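Local structure of arginyl-tRNA synthetase, putative (Plasmodium falciparum, 5JLD) at residues Phe42-Cys47 with Thr94-Lys99; Ile69-Ile74 with Ile85-Gln90; Ile513-His518 with Thr547-Phe552. The protein probably catalyses the ATP-dependent attachment of L-arginine to its cognate tRNA, releasing AMP and diphosphate, as a class I aminoacyl-tRNA synthetase of the malaria parasite. All blocks are in the same frame, centred on the assembly; numbering follows the deposited sequence.

Contact 1 (Phe42-Cys47 with Thr94-Lys99); sequences FGHYQC and TVKLSK
The imidazole of His44 lies across the side chain of Lys96 at about a right angle, with Lys96 CB over one ring face, 4.0 Å from the centroid, in a CH-pi contact. At the ring's edge, in its plane, sits Leu97 CB. His44 CG stands beside its own backbone N (chi1 -63°), which swings ND1 over the partner strand, where it accepts a hydrogen bond from Leu97 N (2.9 Å). The donor is tilted 35° out of the ring plane, and an accepting ND1 is consistent with a proton on NE2. Histidine suits this place because it offers both a flat pi face for the Lys96 methylene and an in-ring nitrogen acceptor for a strand N-H.

The aliphatic chain of Lys96 runs on, fully extended, past Gly43 CA to bring CE within 3.5 Å of Phe42 O; its ammonium has a long, weak ion pair with Glu84. Gly43, with no side chain, lets the Lys96 chain lie against its CA. A water joins Phe42 O to Thr94 OG1. Tyr45 and Val95 share one face of the sheet and pack CB against CG2 at 3.7 Å, while the Tyr45 hydroxyl bonds Asp524. Gln46 and Thr94 lie on the opposite face, Thr94 CG2 against Gln46 OE1.

Val95 O receives both His44 N (2.8 Å) and Tyr45 N (3.0 Å), from opposite faces of its carbonyl plane, and Val95 N bonds back to Tyr45 O. Two residues facing one make a classic beta bulge, here at the entry to strand 45-47 in the antiparallel sheet of the arginyl-tRNA synthetase N-terminal domain.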
loop_
_atom_site.group_PDB
_atom_site.type_symbol
_atom_site.label_atom_id
_atom_site.label_comp_id
_atom_site.label_asym_id
_atom_site.label_seq_id
_atom_site.Cartn_x
_atom_site.Cartn_y
_atom_site.Cartn_z
ATOM N N PHE A 42 9.155 23.592 -17.020
ATOM C CA PHE A 42 8.612 23.872 -18.341
ATOM C C PHE A 42 7.118 23.581 -18.478
ATOM O O PHE A 42 6.444 24.191 -19.300
ATOM C CB PHE A 42 9.419 23.096 -19.374
ATOM C CG PHE A 42 10.860 23.529 -19.436
ATOM C CD1 PHE A 42 11.226 24.672 -20.138
ATOM C CD2 PHE A 42 11.840 22.823 -18.751
ATOM C CE1 PHE A 42 12.548 25.090 -20.181
ATOM C CE2 PHE A 42 13.164 23.233 -18.784
ATOM C CZ PHE A 42 13.519 24.373 -19.508
ATOM N N GLY A 43 6.585 22.669 -17.671
ATOM C CA GLY A 43 5.154 22.443 -17.699
ATOM C C GLY A 43 4.637 21.677 -16.500
ATOM O O GLY A 43 5.373 21.445 -15.541
ATOM N N HIS A 44 3.365 21.291 -16.566
ATOM C CA HIS A 44 2.739 20.498 -15.517
ATOM C C HIS A 44 2.525 19.062 -15.997
ATOM O O HIS A 44 2.996 18.102 -15.371
ATOM C CB HIS A 44 1.417 21.135 -15.082
ATOM C CG HIS A 44 1.572 22.498 -14.481
ATOM N ND1 HIS A 44 0.507 23.342 -14.248
ATOM C CD2 HIS A 44 2.677 23.163 -14.049
ATOM C CE1 HIS A 44 0.942 24.459 -13.700
ATOM N NE2 HIS A 44 2.255 24.374 -13.564
ATOM N N TYR A 45 1.813 18.919 -17.108
ATOM C CA TYR A 45 1.603 17.596 -17.687
ATOM C C TYR A 45 2.134 17.588 -19.113
ATOM O O TYR A 45 2.450 18.635 -19.680
ATOM C CB TYR A 45 0.115 17.204 -17.663
ATOM C CG TYR A 45 -0.410 16.830 -16.292
ATOM C CD1 TYR A 45 -0.752 17.812 -15.383
ATOM C CD2 TYR A 45 -0.572 15.492 -15.916
ATOM C CE1 TYR A 45 -1.225 17.499 -14.128
ATOM C CE2 TYR A 45 -1.066 15.156 -14.651
ATOM C CZ TYR A 45 -1.387 16.178 -13.765
ATOM O OH TYR A 45 -1.871 15.911 -12.516
ATOM N N GLN A 46 2.192 16.401 -19.696
ATOM C CA GLN A 46 2.827 16.188 -20.974
ATOM C C GLN A 46 2.263 14.958 -21.680
ATOM O O GLN A 46 1.916 13.972 -21.031
ATOM C CB GLN A 46 4.318 16.029 -20.761
ATOM C CG GLN A 46 5.078 15.399 -21.897
ATOM C CD GLN A 46 6.555 15.489 -21.642
ATOM O OE1 GLN A 46 7.000 16.349 -20.874
ATOM N NE2 GLN A 46 7.328 14.584 -22.246
ATOM N N CYS A 47 2.165 15.021 -23.003
ATOM C CA CYS A 47 1.681 13.905 -23.799
ATOM C C CYS A 47 2.617 13.686 -24.972
ATOM O O CYS A 47 2.975 14.630 -25.681
ATOM C CB CYS A 47 0.255 14.154 -24.286
ATOM S SG CYS A 47 -0.294 12.960 -25.538
ATOM N N THR A 94 3.432 19.833 -23.915
ATOM C CA THR A 94 3.324 20.135 -22.495
ATOM C C THR A 94 2.194 21.111 -22.241
ATOM O O THR A 94 1.884 21.967 -23.082
ATOM C CB THR A 94 4.635 20.731 -21.920
ATOM O OG1 THR A 94 4.972 21.919 -22.638
ATOM C CG2 THR A 94 5.796 19.721 -22.014
ATOM N N VAL A 95 1.571 20.974 -21.078
ATOM C CA VAL A 95 0.511 21.879 -20.666
ATOM C C VAL A 95 0.735 22.331 -19.233
ATOM O O VAL A 95 1.351 21.613 -18.412
ATOM C CB VAL A 95 -0.890 21.233 -20.769
ATOM C CG1 VAL A 95 -1.229 20.909 -22.205
ATOM C CG2 VAL A 95 -0.981 19.972 -19.875
ATOM N N LYS A 96 0.235 23.535 -18.963
ATOM C CA LYS A 96 0.182 24.108 -17.628
ATOM C C LYS A 96 -1.267 24.368 -17.290
ATOM O O LYS A 96 -2.010 24.919 -18.106
ATOM C CB LYS A 96 0.962 25.422 -17.529
ATOM C CG LYS A 96 2.470 25.299 -17.568
ATOM C CD LYS A 96 3.121 26.669 -17.342
ATOM C CE LYS A 96 4.633 26.606 -17.489
ATOM N NZ LYS A 96 5.263 27.956 -17.471
ATOM N N LEU A 97 -1.671 23.978 -16.085
ATOM C CA LEU A 97 -3.006 24.286 -15.621
ATOM C C LEU A 97 -3.086 25.766 -15.280
ATOM O O LEU A 97 -2.149 26.327 -14.724
ATOM C CB LEU A 97 -3.358 23.427 -14.408
ATOM C CG LEU A 97 -3.236 21.939 -14.708
ATOM C CD1 LEU A 97 -3.361 21.147 -13.436
ATOM C CD2 LEU A 97 -4.331 21.562 -15.694
ATOM N N SER A 98 -4.207 26.390 -15.610
ATOM C CA SER A 98 -4.422 27.790 -15.257
ATOM C C SER A 98 -4.549 27.998 -13.748
ATOM O O SER A 98 -4.899 27.087 -12.989
ATOM C CB SER A 98 -5.680 28.323 -15.939
ATOM O OG SER A 98 -6.826 27.719 -15.349
ATOM N N LYS A 99 -4.243 29.218 -13.338
ATOM C CA LYS A 99 -4.403 29.695 -11.977
ATOM C C LYS A 99 -5.860 29.521 -11.508
ATOM O O LYS A 99 -6.134 29.115 -10.367
ATOM C CB LYS A 99 -3.951 31.173 -11.932
ATOM C CG LYS A 99 -4.403 32.001 -10.747
ATOM C CD LYS A 99 -3.994 33.471 -10.943
ATOM C CE LYS A 99 -4.320 34.307 -9.715
ATOM N NZ LYS A 99 -5.785 34.361 -9.439
HETATM O O HOH W 1 3.743 23.812 -20.830
#

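Contact 2 (Ile69-Ile74 with Ile85-Gln90); sequences ISEFII and IKSSPQ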
loop_
_atom_site.group_PDB
_atom_site.type_symbol
_atom_site.label_atom_id
_atom_site.label_comp_id
_atom_site.label_asym_id
_atom_site.label_seq_id
_atom_site.Cartn_x
_atom_site.Cartn_y
_atom_site.Cartn_z
ATOM N N ILE A 69 2.924 17.175 -36.348
ATOM C CA ILE A 69 1.835 16.358 -35.835
ATOM C C ILE A 69 1.397 16.900 -34.478
ATOM O O ILE A 69 0.195 17.086 -34.225
ATOM C CB ILE A 69 2.253 14.880 -35.742
ATOM C CG1 ILE A 69 2.535 14.344 -37.156
ATOM C CG2 ILE A 69 1.199 14.031 -34.996
ATOM C CD1 ILE A 69 2.692 12.816 -37.225
ATOM N N SER A 70 2.361 17.210 -33.617
ATOM C CA SER A 70 1.971 17.698 -32.298
ATOM C C SER A 70 1.217 19.025 -32.419
ATOM O O SER A 70 0.293 19.282 -31.656
ATOM C CB SER A 70 3.186 17.840 -31.381
ATOM O OG SER A 70 3.942 18.974 -31.691
ATOM N N GLU A 71 1.589 19.837 -33.407
ATOM C CA GLU A 71 0.910 21.107 -33.655
ATOM C C GLU A 71 -0.534 20.911 -34.155
ATOM O O GLU A 71 -1.444 21.645 -33.774
ATOM C CB GLU A 71 1.716 21.936 -34.662
ATOM C CG GLU A 71 1.917 23.359 -34.233
ATOM C CD GLU A 71 2.765 23.482 -32.987
ATOM O OE1 GLU A 71 3.909 22.998 -33.004
ATOM O OE2 GLU A 71 2.300 24.088 -31.999
ATOM N N PHE A 72 -0.743 19.927 -35.021
ATOM C CA PHE A 72 -2.106 19.566 -35.415
ATOM C C PHE A 72 -2.946 19.152 -34.167
ATOM O O PHE A 72 -4.068 19.676 -33.920
ATOM C CB PHE A 72 -2.040 18.452 -36.469
ATOM C CG PHE A 72 -3.348 18.152 -37.144
ATOM C CD1 PHE A 72 -4.214 19.171 -37.507
ATOM C CD2 PHE A 72 -3.692 16.838 -37.444
ATOM C CE1 PHE A 72 -5.414 18.883 -38.146
ATOM C CE2 PHE A 72 -4.886 16.541 -38.074
ATOM C CZ PHE A 72 -5.753 17.562 -38.424
ATOM N N ILE A 73 -2.371 18.267 -33.351
ATOM C CA ILE A 73 -3.039 17.854 -32.107
ATOM C C ILE A 73 -3.402 19.058 -31.212
ATOM O O ILE A 73 -4.516 19.170 -30.719
ATOM C CB ILE A 73 -2.166 16.882 -31.296
ATOM C CG1 ILE A 73 -2.014 15.552 -32.048
ATOM C CG2 ILE A 73 -2.755 16.681 -29.890
ATOM C CD1 ILE A 73 -1.158 14.544 -31.334
ATOM N N ILE A 74 -2.446 19.952 -31.011
ATOM C CA ILE A 74 -2.671 21.168 -30.238
ATOM C C ILE A 74 -3.793 22.026 -30.844
ATOM O O ILE A 74 -4.664 22.516 -30.118
ATOM C CB ILE A 74 -1.367 21.991 -30.136
ATOM C CG1 ILE A 74 -0.372 21.270 -29.208
ATOM C CG2 ILE A 74 -1.648 23.430 -29.670
ATOM C CD1 ILE A 74 0.933 22.008 -28.984
ATOM N N ILE A 85 -0.163 25.590 -23.617
ATOM C CA ILE A 85 0.016 24.314 -24.273
ATOM C C ILE A 85 1.036 24.529 -25.394
ATOM O O ILE A 85 0.879 25.431 -26.228
ATOM C CB ILE A 85 -1.321 23.760 -24.789
ATOM C CG1 ILE A 85 -1.096 22.527 -25.665
ATOM C CG2 ILE A 85 -2.115 24.859 -25.513
ATOM C CD1 ILE A 85 -2.320 21.659 -25.819
ATOM N N LYS A 86 2.112 23.741 -25.369
ATOM C CA LYS A 86 3.267 23.965 -26.248
ATOM C C LYS A 86 3.855 22.672 -26.797
ATOM O O LYS A 86 3.924 21.650 -26.099
ATOM C CB LYS A 86 4.366 24.739 -25.508
ATOM C CG LYS A 86 4.109 26.251 -25.461
ATOM C CD LYS A 86 5.208 27.049 -24.753
ATOM C CE LYS A 86 5.270 28.480 -25.309
ATOM N NZ LYS A 86 6.411 29.292 -24.786
ATOM N N SER A 87 4.271 22.718 -28.056
ATOM C CA SER A 87 4.969 21.604 -28.667
ATOM C C SER A 87 6.448 21.691 -28.311
ATOM O O SER A 87 6.854 22.515 -27.499
ATOM C CB SER A 87 4.774 21.598 -30.184
ATOM O OG SER A 87 5.400 22.731 -30.786
ATOM N N SER A 88 7.239 20.844 -28.951
ATOM C CA SER A 88 8.657 20.687 -28.667
ATOM C C SER A 88 9.229 20.106 -29.940
ATOM O O SER A 88 8.481 19.489 -30.714
ATOM C CB SER A 88 8.886 19.752 -27.476
ATOM O OG SER A 88 8.541 18.408 -27.816
ATOM N N PRO A 89 10.535 20.309 -30.186
ATOM C CA PRO A 89 11.119 19.792 -31.426
ATOM C C PRO A 89 11.009 18.270 -31.529
ATOM O O PRO A 89 10.897 17.750 -32.645
ATOM C CB PRO A 89 12.589 20.251 -31.351
ATOM C CG PRO A 89 12.811 20.692 -29.932
ATOM C CD PRO A 89 11.484 21.148 -29.432
ATOM N N GLN A 90 11.005 17.573 -30.389
ATOM C CA GLN A 90 10.859 16.123 -30.383
ATOM C C GLN A 90 9.423 15.758 -30.713
ATOM O O GLN A 90 9.142 14.698 -31.271
ATOM C CB GLN A 90 11.266 15.527 -29.025
ATOM C CG GLN A 90 12.715 15.823 -28.623
ATOM C CD GLN A 90 12.829 16.987 -27.647
ATOM O OE1 GLN A 90 11.999 17.906 -27.650
ATOM N NE2 GLN A 90 13.857 16.948 -26.800
HETATM O O HOH W 2 3.669 24.826 -29.805
#
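Ser87 presents its hydroxyl to the carboxylate of Glu71, and this hydrogen bond is the one direct polar link between helix 69-74 and segment 85-90. Ser87 OG donates to Glu71 OE1 (2.7 Å), which accepts with its syn lone pair, on the side of OE2. The glutamate reaches it by folding: its chain bends at chi2 (65°), bringing the carboxylate round to the Ser87 hydroxyl. Gln67 NE2 also bonds Ser87 OG, so this small hydroxyl is gripped by two helix residues. A short polar side chain fits here, where the strand has ended and the backbone passes close to the helix.

A water adds a second, indirect link. It donates to Glu71 OE2 (2.7 Å) and accepts from Ser87 N (2.8 Å), so both carboxylate oxygens are engaged and a backbone N-H just past the strand end is satisfied.

Apolar packing lies one helical turn further on. Ile74 and Ile85 lie alongside each other, pointing opposite ways, CG1 against CG1 at 3.8 Å. The tip of Ile74, CD1, goes on to rest near Lys86 C and Ser87 N (3.5 Å to the latter), a branched aliphatic chain covering the backbone. Ser70 OG approaches Ser87 CB, but its hydrogen bond is within the helix, to Gln67 O.

Helix 66-75 thus lies against strand 82-86, an outermost strand of the N-terminal domain's antiparallel sheet. Ile85 also meets Ile93 of strand 93-97, while Ile69 and Ser70 touch helix 49-57 and Ile73 touches helix 10-25.

Contact 3 (Ile513-His518 with Thr547-Phe552); sequences INLGLH and TTFTAF
At the rings of Phe549 and Phe552, Leu515 brings one methyl, CD2, obliquely to both. It lies 3.8 Å from Phe552 CD2 and 4.1 Å from Phe549 CD1. The two phenyl rings also meet each other: Phe549 CE1 sits at the edge of the Phe552 ring, in its plane. This is an antiparallel helix pair of the DALR anticodon-binding domain, an all-helical bundle, with local axes 9.2 Å apart and 157° between their directions.

The third flat group, His518, stacks on Tyr541 from the same helix as the phenylalanines and only loosely approaches Thr548, His518 CG lying 4.5 Å from Thr548 OG1. Leucine suits its buried place because both branches are used: Leu515 CG, anti to the backbone N (chi1 179°), carries the fork toward the other helix, and chi2 (52°) sets CD2 against the aromatics and CD1 near Thr548 CG2. Helix 564-584 closes over this group, Leu570 and Thr574 touching Leu515.

Threonine is apt on the facing helix, since OG1 can bond within its own helix, to Asp544 O, while the methyl points across. No hydrogen bond joins the two segments; at their nearest backbone approach, Thr548 CG2 rests on Leu515 CA at 3.6 Å.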
loop_
_atom_site.group_PDB
_atom_site.type_symbol
_atom_site.label_atom_id
_atom_site.label_comp_id
_atom_site.label_asym_id
_atom_site.label_seq_id
_atom_site.Cartn_x
_atom_site.Cartn_y
_atom_site.Cartn_z
ATOM N N ILE A 513 0.992 28.598 -6.894
ATOM C CA ILE A 513 0.592 27.794 -8.042
ATOM C C ILE A 513 1.117 26.372 -7.895
ATOM O O ILE A 513 0.358 25.415 -8.001
ATOM C CB ILE A 513 1.112 28.381 -9.383
ATOM C CG1 ILE A 513 0.374 29.669 -9.736
ATOM C CG2 ILE A 513 0.923 27.378 -10.511
ATOM C CD1 ILE A 513 -1.119 29.466 -9.962
ATOM N N ASN A 514 2.415 26.244 -7.642
ATOM C CA ASN A 514 3.051 24.924 -7.545
ATOM C C ASN A 514 2.517 24.059 -6.387
ATOM O O ASN A 514 2.304 22.834 -6.538
ATOM C CB ASN A 514 4.563 25.085 -7.405
ATOM C CG ASN A 514 5.245 25.368 -8.729
ATOM O OD1 ASN A 514 4.587 25.489 -9.760
ATOM N ND2 ASN A 514 6.572 25.481 -8.704
ATOM N N LEU A 515 2.306 24.703 -5.238
ATOM C CA LEU A 515 1.702 24.028 -4.101
ATOM C C LEU A 515 0.287 23.547 -4.452
ATOM O O LEU A 515 -0.060 22.384 -4.220
ATOM C CB LEU A 515 1.688 24.952 -2.875
ATOM C CG LEU A 515 1.039 24.350 -1.621
ATOM C CD1 LEU A 515 1.678 22.997 -1.328
ATOM C CD2 LEU A 515 1.175 25.258 -0.424
ATOM N N GLY A 516 -0.513 24.443 -5.035
ATOM C CA GLY A 516 -1.862 24.102 -5.474
ATOM C C GLY A 516 -1.866 22.888 -6.386
ATOM O O GLY A 516 -2.632 21.922 -6.184
ATOM N N LEU A 517 -0.979 22.923 -7.373
ATOM C CA LEU A 517 -0.837 21.839 -8.329
ATOM C C LEU A 517 -0.558 20.518 -7.613
ATOM O O LEU A 517 -1.270 19.509 -7.808
ATOM C CB LEU A 517 0.293 22.135 -9.319
ATOM C CG LEU A 517 0.675 20.963 -10.233
ATOM C CD1 LEU A 517 -0.508 20.580 -11.102
ATOM C CD2 LEU A 517 1.901 21.280 -11.104
ATOM N N HIS A 518 0.477 20.535 -6.779
ATOM C CA HIS A 518 0.864 19.318 -6.121
ATOM C C HIS A 518 -0.304 18.752 -5.308
ATOM O O HIS A 518 -0.585 17.557 -5.368
ATOM C CB HIS A 518 2.078 19.524 -5.234
ATOM C CG HIS A 518 2.733 18.231 -4.850
ATOM N ND1 HIS A 518 3.448 17.470 -5.752
ATOM C CD2 HIS A 518 2.741 17.540 -3.685
ATOM C CE1 HIS A 518 3.896 16.381 -5.152
ATOM N NE2 HIS A 518 3.474 16.396 -3.898
ATOM N N THR A 547 8.220 19.540 0.774
ATOM C CA THR A 547 9.266 20.455 0.287
ATOM C C THR A 547 8.630 21.590 -0.496
ATOM O O THR A 547 8.986 22.771 -0.324
ATOM C CB THR A 547 10.305 19.751 -0.584
ATOM O OG1 THR A 547 9.654 19.180 -1.721
ATOM C CG2 THR A 547 11.041 18.652 0.214
ATOM N N THR A 548 7.673 21.230 -1.345
ATOM C CA THR A 548 6.924 22.233 -2.070
ATOM C C THR A 548 6.397 23.239 -1.059
ATOM O O THR A 548 6.564 24.459 -1.250
ATOM C CB THR A 548 5.781 21.618 -2.874
ATOM O OG1 THR A 548 6.329 20.680 -3.804
ATOM C CG2 THR A 548 5.016 22.699 -3.641
ATOM N N PHE A 549 5.865 22.729 0.061
ATOM C CA PHE A 549 5.266 23.623 1.041
ATOM C C PHE A 549 6.346 24.555 1.560
ATOM O O PHE A 549 6.156 25.774 1.648
ATOM C CB PHE A 549 4.609 22.878 2.218
ATOM C CG PHE A 549 4.127 23.808 3.299
ATOM C CD1 PHE A 549 2.867 24.397 3.213
ATOM C CD2 PHE A 549 4.958 24.155 4.361
ATOM C CE1 PHE A 549 2.430 25.292 4.183
ATOM C CE2 PHE A 549 4.531 25.051 5.333
ATOM C CZ PHE A 549 3.262 25.622 5.244
ATOM N N THR A 550 7.491 23.977 1.886
ATOM C CA THR A 550 8.586 24.761 2.419
ATOM C C THR A 550 8.927 25.883 1.449
ATOM O O THR A 550 9.126 27.024 1.859
ATOM C CB THR A 550 9.831 23.892 2.685
ATOM O OG1 THR A 550 9.524 22.939 3.706
ATOM C CG2 THR A 550 11.013 24.765 3.137
ATOM N N ALA A 551 8.952 25.552 0.158
ATOM C CA ALA A 551 9.338 26.532 -0.849
ATOM C C ALA A 551 8.323 27.666 -0.864
ATOM O O ALA A 551 8.681 28.835 -1.037
ATOM C CB ALA A 551 9.449 25.890 -2.220
ATOM N N PHE A 552 7.057 27.305 -0.685
ATOM C CA PHE A 552 6.006 28.282 -0.502
ATOM C C PHE A 552 6.398 29.187 0.667
ATOM O O PHE A 552 6.613 30.397 0.467
ATOM C CB PHE A 552 4.673 27.566 -0.285
ATOM C CG PHE A 552 3.591 28.398 0.323
ATOM C CD1 PHE A 552 3.145 29.565 -0.287
ATOM C CD2 PHE A 552 2.971 27.977 1.492
ATOM C CE1 PHE A 552 2.123 30.311 0.271
ATOM C CE2 PHE A 552 1.943 28.710 2.053
ATOM C CZ PHE A 552 1.518 29.886 1.441
#

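From the N terminus, contact 1 opens first at 42-47 and closes only when strand 93-97 returns beside strand 45-47. Within that loop lies contact 2, where helix 66-75 meets the end of strand 82-86. The two touch because strands 82-86 and 93-97 are neighbours in one sheet: Thr94 N probably bonds Lys86 O, and Val95 packs on Ile85. Contact 3 follows much later in series, closing a wholly separate loop in the anticodon-binding domain. It nevertheless meets contact 1, as Leu517 packs on His44 and Leu97, and Ile513 on Lys99, tying the N-terminal domain to the helical bundle. Contacts 2 and 3 do not touch, their nearest atoms about 13 Å apart.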